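Local structure of putative beta-glucosidase (Bifidobacterium adolescentis, 5WAB) at residues Pro67-Ser79 against Ile466-Pro478. The protein hydrolyses beta-glucosidic linkages as a glycoside hydrolase family 3 beta-glucosidase, and may also release arabinopyranosyl groups from ginsenosides. Numbering follows the deposited sequence.
Sequences PATCFPPAAGLSS and ILESWLLGQAGGP
Gln474 and Cys70 grip each other through two hydrogen bonds. Gln474 N gives a nearly straight bond to Cys70 O (2.8 Å), in the carbonyl plane. Cys70 N returns one to Gln474 OE1 (3.0 Å), from above the amide plane and not along a lone pair. The Gln474 side chain turns back to Cys70 because CG sits between the backbone N and the carbonyl carbon (chi1 74°), and the chain then runs extended. The Thr69 and Gln474 side chains cross at about a right angle, with Thr69 CG2 3.9 Å from Gln474 NE2, and that nitrogen also donates to Asp305 and Thr357. With an alanine here, Cys70 N would probably lose its acceptor, Asp305 and Thr357 their shared donor, and a gap would open beside Thr69.

Gly473 packs directly against Pro72; a CB on it would collide with Cys70 O. Pro72 CB rests 3.3 Å from Leu472 O. The Pro73 and Leu471 side chains cross at about a right angle, Pro73 CG 3.7 Å from Leu471 CB. Trp470 points toward the short helix 74-77. Ala75 O stands 3.4 Å above one face of the Trp470 ring and Glu468 CG lies against the opposite face, both offset toward the rim. Glu468 OE1 also accepts the backbone N-H of Trp470.

The contact joins the N-terminal and C-terminal domains of the family 3 fold in the buried interior. Helix 83-99 backs Phe71, helix 301-313 packs on Thr69 and Pro72, and strand 317-321, next to strand 465-468, touches Trp470 and Ser79.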
ATOM      1  N   PRO A  67     -19.664  12.741  -8.696  1.00 38.46           N
ATOM      2  CA  PRO A  67     -19.490  11.404  -9.292  1.00 36.66           C
ATOM      3  C   PRO A  67     -18.111  11.222  -9.900  1.00 34.75           C
ATOM      4  O   PRO A  67     -17.681  11.992 -10.759  1.00 34.13           O
ATOM      5  CB  PRO A  67     -20.592  11.349 -10.357  1.00 38.09           C
ATOM      6  CG  PRO A  67     -21.622  12.319  -9.879  1.00 39.32           C
ATOM      7  CD  PRO A  67     -20.851  13.431  -9.228  1.00 39.17           C
ATOM      8  N   ALA A  68     -17.413  10.191  -9.435  1.00 34.56           N
ATOM      9  CA  ALA A  68     -16.079   9.877  -9.924  1.00 33.83           C
ATOM     10  C   ALA A  68     -15.902   8.368  -9.914  1.00 34.09           C
ATOM     11  O   ALA A  68     -16.675   7.635  -9.293  1.00 35.27           O
ATOM     12  CB  ALA A  68     -14.997  10.565  -9.085  1.00 31.78           C
ATOM     13  N   THR A  69     -14.867   7.908 -10.611  1.00 33.34           N
ATOM     14  CA  THR A  69     -14.565   6.484 -10.653  1.00 34.02           C
ATOM     15  C   THR A  69     -13.957   6.041  -9.329  1.00 33.96           C
ATOM     16  O   THR A  69     -12.918   6.561  -8.907  1.00 32.51           O
ATOM     17  CB  THR A  69     -13.616   6.174 -11.805  1.00 33.29           C
ATOM     18  OG1 THR A  69     -14.238   6.547 -13.041  1.00 34.47           O
ATOM     19  CG2 THR A  69     -13.269   4.680 -11.823  1.00 32.58           C
ATOM     20  N   CYS A  70     -14.603   5.084  -8.670  1.00 34.48           N
ATOM     21  CA  CYS A  70     -14.091   4.529  -7.422  1.00 34.06           C
ATOM     22  C   CYS A  70     -13.199   3.348  -7.779  1.00 35.16           C
ATOM     23  O   CYS A  70     -13.683   2.249  -8.060  1.00 40.13           O
ATOM     24  CB  CYS A  70     -15.235   4.127  -6.498  1.00 35.23           C
ATOM     25  SG  CYS A  70     -14.715   3.461  -4.888  1.00 34.92           S
ATOM     26  N   PHE A  71     -11.893   3.572  -7.778  1.00 32.57           N
ATOM     27  CA  PHE A  71     -10.960   2.495  -8.057  1.00 31.73           C
ATOM     28  C   PHE A  71     -10.823   1.590  -6.836  1.00 30.52           C
ATOM     29  O   PHE A  71     -11.172   1.985  -5.719  1.00 29.81           O
ATOM     30  CB  PHE A  71      -9.606   3.072  -8.457  1.00 29.38           C
ATOM     31  CG  PHE A  71      -9.647   3.860  -9.729  1.00 30.46           C
ATOM     32  CD1 PHE A  71      -9.526   3.229 -10.955  1.00 31.21           C
ATOM     33  CD2 PHE A  71      -9.807   5.234  -9.701  1.00 30.13           C
ATOM     34  CE1 PHE A  71      -9.570   3.952 -12.130  1.00 31.05           C
ATOM     35  CE2 PHE A  71      -9.851   5.962 -10.871  1.00 29.62           C
ATOM     36  CZ  PHE A  71      -9.732   5.319 -12.088  1.00 30.33           C
ATOM     37  N   PRO A  72     -10.324   0.370  -7.012  1.00 29.49           N
ATOM     38  CA  PRO A  72     -10.140  -0.510  -5.860  1.00 28.57           C
ATOM     39  C   PRO A  72      -9.181   0.113  -4.865  1.00 25.33           C
ATOM     40  O   PRO A  72      -8.135   0.652  -5.258  1.00 24.22           O
ATOM     41  CB  PRO A  72      -9.560  -1.796  -6.475  1.00 28.76           C
ATOM     42  CG  PRO A  72      -9.038  -1.389  -7.811  1.00 28.85           C
ATOM     43  CD  PRO A  72      -9.962  -0.306  -8.271  1.00 29.65           C
ATOM     44  N   PRO A  73      -9.533   0.108  -3.577  1.00 22.92           N
ATOM     45  CA  PRO A  73      -8.589   0.553  -2.550  1.00 20.93           C
ATOM     46  C   PRO A  73      -7.294  -0.239  -2.606  1.00 20.72           C
ATOM     47  O   PRO A  73      -7.238  -1.365  -3.099  1.00 20.66           O
ATOM     48  CB  PRO A  73      -9.343   0.301  -1.243  1.00 21.88           C
ATOM     49  CG  PRO A  73     -10.783   0.436  -1.634  1.00 23.90           C
ATOM     50  CD  PRO A  73     -10.879  -0.132  -3.026  1.00 23.55           C
ATOM     51  N   ALA A  74      -6.240   0.375  -2.068  1.00 22.97           N
ATOM     52  CA  ALA A  74      -4.897  -0.173  -2.219  1.00 23.87           C
ATOM     53  C   ALA A  74      -4.767  -1.573  -1.624  1.00 26.48           C
ATOM     54  O   ALA A  74      -3.976  -2.380  -2.124  1.00 30.16           O
ATOM     55  CB  ALA A  74      -3.880   0.782  -1.595  1.00 23.43           C
ATOM     56  N   ALA A  75      -5.521  -1.884  -0.564  1.00 26.38           N
ATOM     57  CA  ALA A  75      -5.461  -3.227   0.012  1.00 27.96           C
ATOM     58  C   ALA A  75      -5.811  -4.290  -1.017  1.00 28.67           C
ATOM     59  O   ALA A  75      -5.380  -5.443  -0.893  1.00 29.38           O
ATOM     60  CB  ALA A  75      -6.391  -3.340   1.216  1.00 28.87           C
ATOM     61  N   GLY A  76      -6.614  -3.931  -2.013  1.00 27.88           N
ATOM     62  CA  GLY A  76      -6.904  -4.814  -3.122  1.00 26.66           C
ATOM     63  C   GLY A  76      -5.906  -4.651  -4.247  1.00 25.77           C
ATOM     64  O   GLY A  76      -5.334  -5.636  -4.721  1.00 26.09           O
ATOM     65  N   LEU A  77      -5.675  -3.405  -4.673  1.00 25.21           N
ATOM     66  CA  LEU A  77      -4.817  -3.162  -5.828  1.00 24.94           C
ATOM     67  C   LEU A  77      -3.385  -3.617  -5.589  1.00 23.68           C
ATOM     68  O   LEU A  77      -2.680  -3.945  -6.549  1.00 22.51           O
ATOM     69  CB  LEU A  77      -4.838  -1.675  -6.201  1.00 23.32           C
ATOM     70  CG  LEU A  77      -4.280  -1.323  -7.585  1.00 23.07           C
ATOM     71  CD1 LEU A  77      -4.943  -2.188  -8.649  1.00 24.76           C
ATOM     72  CD2 LEU A  77      -4.500   0.141  -7.902  1.00 22.83           C
ATOM     73  N   SER A  78      -2.953  -3.686  -4.332  1.00 24.04           N
ATOM     74  CA  SER A  78      -1.626  -4.196  -4.021  1.00 23.71           C
ATOM     75  C   SER A  78      -1.463  -5.667  -4.361  1.00 24.84           C
ATOM     76  O   SER A  78      -0.329  -6.154  -4.388  1.00 27.10           O
ATOM     77  CB  SER A  78      -1.320  -3.979  -2.544  1.00 24.14           C
ATOM     78  OG  SER A  78      -2.274  -4.635  -1.724  1.00 24.82           O
ATOM     79  N   SER A  79      -2.554  -6.387  -4.606  1.00 25.59           N
ATOM     80  CA  SER A  79      -2.455  -7.775  -5.034  1.00 25.85           C
ATOM     81  C   SER A  79      -1.973  -7.915  -6.471  1.00 26.31           C
ATOM     82  O   SER A  79      -1.593  -9.018  -6.873  1.00 28.75           O
ATOM     83  CB  SER A  79      -3.812  -8.461  -4.869  1.00 27.76           C
ATOM     84  OG  SER A  79      -4.318  -8.279  -3.555  1.00 25.88           O
ATOM     85  N   ILE A 466     -11.627 -20.581  -2.242  1.00 27.74           N
ATOM     86  CA  ILE A 466     -11.588 -19.357  -1.448  1.00 28.04           C
ATOM     87  C   ILE A 466     -10.930 -18.269  -2.282  1.00 28.96           C
ATOM     88  O   ILE A 466      -9.736 -18.355  -2.601  1.00 29.48           O
ATOM     89  CB  ILE A 466     -10.853 -19.533  -0.113  1.00 27.84           C
ATOM     90  CG1 ILE A 466     -11.510 -20.635   0.711  1.00 28.28           C
ATOM     91  CG2 ILE A 466     -10.821 -18.223   0.666  1.00 22.35           C
ATOM     92  CD1 ILE A 466     -10.822 -20.887   2.019  1.00 28.76           C
ATOM     93  N   LEU A 467     -11.704 -17.257  -2.642  1.00 27.67           N
ATOM     94  CA  LEU A 467     -11.215 -16.118  -3.398  1.00 27.24           C
ATOM     95  C   LEU A 467     -11.223 -14.904  -2.478  1.00 25.79           C
ATOM     96  O   LEU A 467     -12.284 -14.497  -1.994  1.00 26.97           O
ATOM     97  CB  LEU A 467     -12.075 -15.882  -4.640  1.00 28.30           C
ATOM     98  CG  LEU A 467     -11.543 -14.856  -5.635  1.00 28.28           C
ATOM     99  CD1 LEU A 467     -10.221 -15.334  -6.209  1.00 28.23           C
ATOM    100  CD2 LEU A 467     -12.556 -14.647  -6.739  1.00 28.88           C
ATOM    101  N   GLU A 468     -10.039 -14.367  -2.195  1.00 25.45           N
ATOM    102  CA  GLU A 468      -9.902 -13.151  -1.397  1.00 24.72           C
ATOM    103  C   GLU A 468      -9.927 -11.955  -2.345  1.00 24.76           C
ATOM    104  O   GLU A 468      -8.953 -11.697  -3.060  1.00 25.85           O
ATOM    105  CB  GLU A 468      -8.620 -13.194  -0.568  1.00 23.59           C
ATOM    106  CG  GLU A 468      -8.211 -11.873   0.081  1.00 24.75           C
ATOM    107  CD  GLU A 468      -9.256 -11.296   1.024  1.00 23.82           C
ATOM    108  OE1 GLU A 468     -10.237 -10.696   0.537  1.00 22.97           O
ATOM    109  OE2 GLU A 468      -9.085 -11.429   2.255  1.00 23.00           O
ATOM    110  N   SER A 469     -11.044 -11.226  -2.355  1.00 23.82           N
ATOM    111  CA  SER A 469     -11.245 -10.131  -3.295  1.00 23.37           C
ATOM    112  C   SER A 469     -11.093  -8.759  -2.656  1.00 22.72           C
ATOM    113  O   SER A 469     -11.308  -7.754  -3.340  1.00 23.73           O
ATOM    114  CB  SER A 469     -12.627 -10.241  -3.952  1.00 24.66           C
ATOM    115  OG  SER A 469     -13.668 -10.171  -2.994  1.00 25.35           O
ATOM    116  N   TRP A 470     -10.728  -8.696  -1.372  1.00 21.93           N
ATOM    117  CA  TRP A 470     -10.491  -7.450  -0.650  1.00 22.41           C
ATOM    118  C   TRP A 470     -11.600  -6.430  -0.873  1.00 24.46           C
ATOM    119  O   TRP A 470     -12.773  -6.707  -0.603  1.00 25.52           O
ATOM    120  CB  TRP A 470      -9.147  -6.849  -1.064  1.00 20.75           C
ATOM    121  CG  TRP A 470      -7.984  -7.756  -0.837  1.00 20.07           C
ATOM    122  CD1 TRP A 470      -7.281  -8.431  -1.787  1.00 19.47           C
ATOM    123  CD2 TRP A 470      -7.379  -8.085   0.421  1.00 19.25           C
ATOM    124  NE1 TRP A 470      -6.276  -9.162  -1.201  1.00 19.16           N
ATOM    125  CE2 TRP A 470      -6.315  -8.965   0.153  1.00 19.34           C
ATOM    126  CE3 TRP A 470      -7.637  -7.720   1.747  1.00 19.48           C
ATOM    127  CZ2 TRP A 470      -5.506  -9.492   1.161  1.00 19.94           C
ATOM    128  CZ3 TRP A 470      -6.836  -8.240   2.747  1.00 20.36           C
ATOM    129  CH2 TRP A 470      -5.782  -9.119   2.448  1.00 20.81           C
ATOM    130  N   LEU A 471     -11.225  -5.249  -1.361  1.00 24.57           N
ATOM    131  CA  LEU A 471     -12.161  -4.234  -1.825  1.00 27.26           C
ATOM    132  C   LEU A 471     -11.829  -3.925  -3.277  1.00 26.54           C
ATOM    133  O   LEU A 471     -10.683  -3.597  -3.598  1.00 26.65           O
ATOM    134  CB  LEU A 471     -12.092  -2.962  -0.966  1.00 29.09           C
ATOM    135  CG  LEU A 471     -12.479  -3.100   0.514  1.00 30.99           C
ATOM    136  CD1 LEU A 471     -12.304  -1.780   1.261  1.00 31.75           C
ATOM    137  CD2 LEU A 471     -13.904  -3.609   0.661  1.00 30.71           C
ATOM    138  N   LEU A 472     -12.831  -4.027  -4.149  1.00 27.03           N
ATOM    139  CA  LEU A 472     -12.613  -4.029  -5.589  1.00 26.72           C
ATOM    140  C   LEU A 472     -12.970  -2.716  -6.274  1.00 28.30           C
ATOM    141  O   LEU A 472     -12.665  -2.558  -7.459  1.00 29.59           O
ATOM    142  CB  LEU A 472     -13.414  -5.166  -6.234  1.00 26.15           C
ATOM    143  CG  LEU A 472     -13.009  -6.584  -5.830  1.00 24.30           C
ATOM    144  CD1 LEU A 472     -14.016  -7.589  -6.352  1.00 24.55           C
ATOM    145  CD2 LEU A 472     -11.620  -6.910  -6.349  1.00 23.47           C
ATOM    146  N   GLY A 473     -13.608  -1.783  -5.579  1.00 29.24           N
ATOM    147  CA  GLY A 473     -14.044  -0.556  -6.212  1.00 30.21           C
ATOM    148  C   GLY A 473     -15.359  -0.734  -6.949  1.00 31.87           C
ATOM    149  O   GLY A 473     -16.065  -1.734  -6.802  1.00 32.64           O
ATOM    150  N   GLN A 474     -15.679   0.262  -7.777  1.00 31.77           N
ATOM    151  CA  GLN A 474     -17.002   0.311  -8.393  1.00 32.42           C
ATOM    152  C   GLN A 474     -17.211  -0.772  -9.448  1.00 32.89           C
ATOM    153  O   GLN A 474     -18.361  -1.045  -9.810  1.00 34.58           O
ATOM    154  CB  GLN A 474     -17.249   1.684  -9.023  1.00 32.04           C
ATOM    155  CG  GLN A 474     -16.482   1.932 -10.311  1.00 31.71           C
ATOM    156  CD  GLN A 474     -16.813   3.275 -10.924  1.00 32.27           C
ATOM    157  OE1 GLN A 474     -17.002   4.260 -10.214  1.00 32.43           O
ATOM    158  NE2 GLN A 474     -16.906   3.320 -12.249  1.00 32.87           N
ATOM    159  N   ALA A 475     -16.142  -1.385  -9.956  1.00 32.64           N
ATOM    160  CA  ALA A 475     -16.244  -2.376 -11.020  1.00 34.06           C
ATOM    161  C   ALA A 475     -16.056  -3.808 -10.522  1.00 34.20           C
ATOM    162  O   ALA A 475     -15.718  -4.693 -11.316  1.00 34.90           O
ATOM    163  CB  ALA A 475     -15.241  -2.063 -12.128  1.00 33.91           C
ATOM    164  N   GLY A 476     -16.283  -4.054  -9.231  1.00 32.75           N
ATOM    165  CA  GLY A 476     -16.078  -5.389  -8.689  1.00 32.12           C
ATOM    166  C   GLY A 476     -17.022  -6.422  -9.277  1.00 33.72           C
ATOM    167  O   GLY A 476     -16.640  -7.576  -9.489  1.00 33.49           O
ATOM    168  N   GLY A 477     -18.267  -6.029  -9.536  1.00 34.64           N
ATOM    169  CA  GLY A 477     -19.257  -6.931 -10.082  1.00 34.80           C
ATOM    170  C   GLY A 477     -18.801  -7.650 -11.336  1.00 35.46           C
ATOM    171  O   GLY A 477     -18.653  -8.878 -11.358  1.00 35.06           O
ATOM    172  N   PRO A 478     -18.569  -6.894 -12.413  1.00 36.52           N
ATOM    173  CA  PRO A 478     -18.079  -7.526 -13.650  1.00 36.31           C
ATOM    174  C   PRO A 478     -16.769  -8.271 -13.467  1.00 35.94           C
ATOM    175  O   PRO A 478     -16.572  -9.328 -14.078  1.00 37.80           O
ATOM    176  CB  PRO A 478     -17.928  -6.339 -14.609  1.00 36.22           C
ATOM    177  CG  PRO A 478     -18.880  -5.315 -14.092  1.00 36.51           C
ATOM    178  CD  PRO A 478     -18.853  -5.461 -12.601  1.00 36.27           C
TER